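Side-chain contacts in SusD superfamily protein (Parabacteroides distasonis, PDB 3OTN), which probably binds carbohydrate nutrients at the bacterial outer membrane: residues A[423-426]-A[427-430]; A[416-419]-A[420-423]. One frame throughout, in Å; residues are numbered along the deposited sequence.

Coming from the N terminus, the chain runs down helix 403-418, turns through a short connection and sets off again in helix 424-431, so the two contacts are successive steps along two consecutive helices and the link that joins them. Contact 2 (416-419 with 420-423) closes the tight turn near the C-terminal end of helix 403-418. Contact 1 (423-426 with 427-430) is the opening of the second helix. They neither nest nor cross but meet end to end at Lys423, which belongs to both, and Met424 CE packs 4.1 Å from Cys419 CB. Farther on, Asp427 reaches back to Arg414, joining the second helix to the first.

Contact 1 (A[423-426]-A[427-430]); sequences KMWF and DMLR
One face of the Trp425 indole is covered by Leu429, a turn later in helix 424-431: CG stands over the five-membered ring in a CH-pi contact, 4.2 Å from its centroid, and CD2 lies above the plane toward the rim, 3.8 Å from Trp425 CZ2. Met428 meets the same indole obliquely, its SE 3.8 Å from Trp425 CE3 in a Met-aromatic contact. Trp425 CG, anti to the backbone N (chi1 -177°) and beside the carbonyl carbon, stands the indole out from the helix with one face turned to the next turn, where Leu429 covers it, while Phe463 meets the ring from elsewhere in the chain. The buried Phe426 ring makes a cation-pi contact with Arg131, from outside the helix. A broad apolar ring suits the Trp425 position, and an alanine here would probably leave Leu429 and the Met428 selenium without the surface they pack on. Met424 and Met428, both deposited as selenomethionine, run side by side, Met428 CE 3.8 Å from Met424 CG, two flexible chains beside Tyr415 of helix 403-418. The first helical turn is secured by backbone bonds of the i to i+4 kind, such as Asp427 N to Lys423 O at 3.0 Å. The charges lie on another side. Buried Asp427 is paired in salt bridges with Arg414 (through OD2) and Arg430 (through OD1), and Arg430 NH1 also pairs with Glu369; this network would probably favour a charged carboxylate. Arg430 NH2, in a hydrogen-bonded salt bridge 3.0 Å from Asp427 OD1, comes from above the carboxylate plane, 73° out of it.

Contact 2 (A[416-419]-A[420-423]); sequences FDLC and YENK
Leu418 to Glu421 form a type II beta turn near the C-terminal end of helix 403-418, closed by a hydrogen bond from Glu421 N to Leu418 O of 3.3 Å that is bent, 136° at the hydrogen. Tyr420 takes the third position of the turn with a positive phi of 67°, as this turn type requires. A water also binds Leu418 O, donating to it at 2.9 Å and accepting from Lys423 N, so that one carbonyl serves both the turn and the residue leading into helix 424-431. Cys419 and Tyr420 are neighbours whose side chains meet: Cys419 CB lies 3.6 Å from Tyr420 CD2, and SG approaches the ring obliquely, 4.8 Å from its centroid. With chi1 at 52° the sulfur is set between the backbone N and the carbonyl carbon, from where Cys419 SG lies 3.8 Å from Tyr420 CD2. A small, polarisable side chain suits this spot beside a phenol, whose OH is bonded to Lys54 O. Glu421, extended beyond CG, lies across Leu418, with OE2 4.0 Å from Leu418 CD2. That brings Glu421 OE2 within 3.2 Å of Asp417 O, both acting as acceptors here, so they make no hydrogen bond to each other. Lys338 reconciles them, while Arg359 also pairs with OE2. The buried glutamate is therefore likely to stay ionised, its charge balanced by Lys338 and Arg359, the lysine also bonding the carbonyls of Asp417 and Cys419.

Contact 1 (A[423-426]-A[427-430])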
loop_
_atom_site.group_PDB
_atom_site.type_symbol
_atom_site.label_atom_id
_atom_site.label_comp_id
_atom_site.label_asym_id
_atom_site.label_seq_id
_atom_site.Cartn_x
_atom_site.Cartn_y
_atom_site.Cartn_z
ATOM N N LYS A 423 3.128 0.980 -3.115
ATOM C CA LYS A 423 3.675 2.327 -2.783
ATOM C C LYS A 423 4.100 3.137 -3.988
ATOM O O LYS A 423 4.028 4.373 -3.971
ATOM C CB LYS A 423 4.919 2.196 -1.871
ATOM C CG LYS A 423 4.690 1.478 -0.568
ATOM C CD LYS A 423 3.697 2.200 0.310
ATOM C CE LYS A 423 3.374 1.368 1.558
ATOM N NZ LYS A 423 2.801 2.254 2.565
HETATM N N MSE A 424 4.602 2.429 -5.004
HETATM C CA MSE A 424 5.222 3.027 -6.169
HETATM C C MSE A 424 4.231 3.918 -6.962
HETATM O O MSE A 424 4.593 5.025 -7.401
HETATM C CB MSE A 424 5.806 1.907 -7.050
HETATM C CG MSE A 424 6.547 2.353 -8.256
HETATM SE SE MSE A 424 7.063 0.818 -9.354
HETATM C CE MSE A 424 8.514 0.128 -8.212
ATOM N N TRP A 425 3.009 3.429 -7.181
ATOM C CA TRP A 425 2.029 4.191 -7.974
ATOM C C TRP A 425 1.753 5.544 -7.273
ATOM O O TRP A 425 1.807 6.593 -7.901
ATOM C CB TRP A 425 0.734 3.421 -8.201
ATOM C CG TRP A 425 -0.247 4.174 -9.066
ATOM C CD1 TRP A 425 -1.451 4.640 -8.685
ATOM C CD2 TRP A 425 -0.054 4.612 -10.413
ATOM N NE1 TRP A 425 -2.055 5.304 -9.713
ATOM C CE2 TRP A 425 -1.223 5.302 -10.793
ATOM C CE3 TRP A 425 0.975 4.483 -11.332
ATOM C CZ2 TRP A 425 -1.380 5.863 -12.054
ATOM C CZ3 TRP A 425 0.834 5.038 -12.574
ATOM C CH2 TRP A 425 -0.340 5.719 -12.930
ATOM N N PHE A 426 1.513 5.491 -5.973
ATOM C CA PHE A 426 1.324 6.714 -5.172
ATOM C C PHE A 426 2.556 7.659 -5.203
ATOM O O PHE A 426 2.391 8.875 -5.318
ATOM C CB PHE A 426 0.964 6.369 -3.723
ATOM C CG PHE A 426 -0.404 5.711 -3.556
ATOM C CD1 PHE A 426 -1.495 6.094 -4.321
ATOM C CD2 PHE A 426 -0.572 4.705 -2.618
ATOM C CE1 PHE A 426 -2.749 5.492 -4.140
ATOM C CE2 PHE A 426 -1.798 4.104 -2.422
ATOM C CZ PHE A 426 -2.895 4.495 -3.182
ATOM N N ASP A 427 3.768 7.105 -5.145
ATOM C CA ASP A 427 4.989 7.936 -5.355
ATOM C C ASP A 427 4.991 8.664 -6.730
ATOM O O ASP A 427 5.279 9.865 -6.834
ATOM C CB ASP A 427 6.260 7.086 -5.280
ATOM C CG ASP A 427 6.585 6.604 -3.899
ATOM O OD1 ASP A 427 5.925 6.964 -2.891
ATOM O OD2 ASP A 427 7.578 5.841 -3.819
HETATM N N MSE A 428 4.646 7.929 -7.768
HETATM C CA MSE A 428 4.567 8.484 -9.109
HETATM C C MSE A 428 3.551 9.640 -9.193
HETATM O O MSE A 428 3.820 10.651 -9.833
HETATM C CB MSE A 428 4.257 7.390 -10.143
HETATM C CG MSE A 428 5.364 6.358 -10.319
HETATM SE SE MSE A 428 4.772 4.926 -11.505
HETATM C CE MSE A 428 6.414 3.883 -11.738
ATOM N N LEU A 429 2.410 9.500 -8.531
ATOM C CA LEU A 429 1.374 10.538 -8.569
ATOM C C LEU A 429 1.800 11.809 -7.803
ATOM O O LEU A 429 1.552 12.924 -8.270
ATOM C CB LEU A 429 0.060 10.001 -7.997
ATOM C CG LEU A 429 -0.639 8.872 -8.793
ATOM C CD1 LEU A 429 -1.975 8.532 -8.134
ATOM C CD2 LEU A 429 -0.847 9.236 -10.314
ATOM N N ARG A 430 2.436 11.655 -6.645
ATOM C CA ARG A 430 2.806 12.819 -5.841
ATOM C C ARG A 430 4.047 13.555 -6.345
ATOM O O ARG A 430 4.164 14.755 -6.104
ATOM C CB ARG A 430 2.888 12.487 -4.331
ATOM C CG ARG A 430 4.028 11.632 -3.929
ATOM C CD ARG A 430 3.963 11.307 -2.433
ATOM N NE ARG A 430 4.966 10.299 -2.152
ATOM C CZ ARG A 430 6.282 10.535 -2.130
ATOM N NH1 ARG A 430 6.778 11.775 -2.302
ATOM N NH2 ARG A 430 7.107 9.533 -1.926
#

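Contact 2 (A[416-419]-A[420-423])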
loop_
_atom_site.group_PDB
_atom_site.type_symbol
_atom_site.label_atom_id
_atom_site.label_comp_id
_atom_site.label_asym_id
_atom_site.label_seq_id
_atom_site.Cartn_x
_atom_site.Cartn_y
_atom_site.Cartn_z
ATOM N N PHE A 416 13.324 0.216 -5.430
ATOM C CA PHE A 416 14.014 -1.051 -5.295
ATOM C C PHE A 416 13.627 -1.840 -4.055
ATOM O O PHE A 416 13.526 -3.074 -4.142
ATOM C CB PHE A 416 15.516 -0.885 -5.367
ATOM C CG PHE A 416 16.020 -0.317 -6.710
ATOM C CD1 PHE A 416 15.562 -0.823 -7.935
ATOM C CD2 PHE A 416 16.973 0.671 -6.727
ATOM C CE1 PHE A 416 16.049 -0.301 -9.152
ATOM C CE2 PHE A 416 17.468 1.193 -7.937
ATOM C CZ PHE A 416 17.000 0.694 -9.141
ATOM N N ASP A 417 13.464 -1.164 -2.924
ATOM C CA ASP A 417 13.188 -1.828 -1.649
ATOM C C ASP A 417 11.707 -2.075 -1.407
ATOM O O ASP A 417 11.334 -3.105 -0.820
ATOM C CB ASP A 417 13.766 -1.040 -0.462
ATOM C CG ASP A 417 14.477 -1.928 0.534
ATOM O OD1 ASP A 417 15.430 -2.587 0.075
ATOM O OD2 ASP A 417 14.082 -1.990 1.733
ATOM N N LEU A 418 10.870 -1.130 -1.839
ATOM C CA LEU A 418 9.424 -1.240 -1.638
ATOM C C LEU A 418 8.614 -1.744 -2.850
ATOM O O LEU A 418 7.389 -1.625 -2.873
ATOM C CB LEU A 418 8.876 0.108 -1.158
ATOM C CG LEU A 418 9.687 0.755 -0.013
ATOM C CD1 LEU A 418 9.101 2.125 0.321
ATOM C CD2 LEU A 418 9.675 -0.166 1.213
ATOM N N CYS A 419 9.267 -2.300 -3.863
ATOM C CA CYS A 419 8.540 -2.713 -5.051
ATOM C C CYS A 419 7.440 -3.726 -4.751
ATOM O O CYS A 419 7.636 -4.629 -3.946
ATOM C CB CYS A 419 9.479 -3.310 -6.103
ATOM S SG CYS A 419 10.584 -4.650 -5.502
ATOM N N TYR A 420 6.312 -3.560 -5.447
ATOM C CA TYR A 420 5.173 -4.454 -5.410
ATOM C C TYR A 420 4.466 -4.469 -4.071
ATOM O O TYR A 420 3.763 -5.438 -3.769
ATOM C CB TYR A 420 5.559 -5.867 -5.891
ATOM C CG TYR A 420 6.298 -5.783 -7.239
ATOM C CD1 TYR A 420 5.667 -5.247 -8.355
ATOM C CD2 TYR A 420 7.615 -6.176 -7.363
ATOM C CE1 TYR A 420 6.332 -5.128 -9.576
ATOM C CE2 TYR A 420 8.300 -6.050 -8.589
ATOM C CZ TYR A 420 7.640 -5.523 -9.684
ATOM O OH TYR A 420 8.271 -5.394 -10.913
ATOM N N GLU A 421 4.651 -3.396 -3.291
ATOM C CA GLU A 421 4.009 -3.214 -1.968
ATOM C C GLU A 421 2.958 -2.111 -1.976
ATOM O O GLU A 421 2.583 -1.597 -0.916
ATOM C CB GLU A 421 5.079 -2.882 -0.908
ATOM C CG GLU A 421 6.057 -3.986 -0.591
ATOM C CD GLU A 421 7.144 -3.568 0.452
ATOM O OE1 GLU A 421 6.806 -3.000 1.499
ATOM O OE2 GLU A 421 8.333 -3.816 0.201
ATOM N N ASN A 422 2.462 -1.753 -3.163
ATOM C CA ASN A 422 1.415 -0.747 -3.325
ATOM C C ASN A 422 1.859 0.644 -2.881
ATOM O O ASN A 422 1.071 1.410 -2.305
ATOM C CB ASN A 422 0.092 -1.193 -2.601
ATOM C CG ASN A 422 -0.797 -2.159 -3.437
ATOM O OD1 ASN A 422 -1.929 -2.424 -3.041
ATOM N ND2 ASN A 422 -0.278 -2.716 -4.542
ATOM N N LYS A 423 3.128 0.980 -3.115
ATOM C CA LYS A 423 3.675 2.327 -2.783
ATOM C C LYS A 423 4.100 3.137 -3.988
ATOM O O LYS A 423 4.028 4.373 -3.971
ATOM C CB LYS A 423 4.919 2.196 -1.871
ATOM C CG LYS A 423 4.690 1.478 -0.568
ATOM C CD LYS A 423 3.697 2.200 0.310
ATOM C CE LYS A 423 3.374 1.368 1.558
ATOM N NZ LYS A 423 2.801 2.254 2.565
HETATM O O HOH W 1 5.333 -0.478 -4.589
#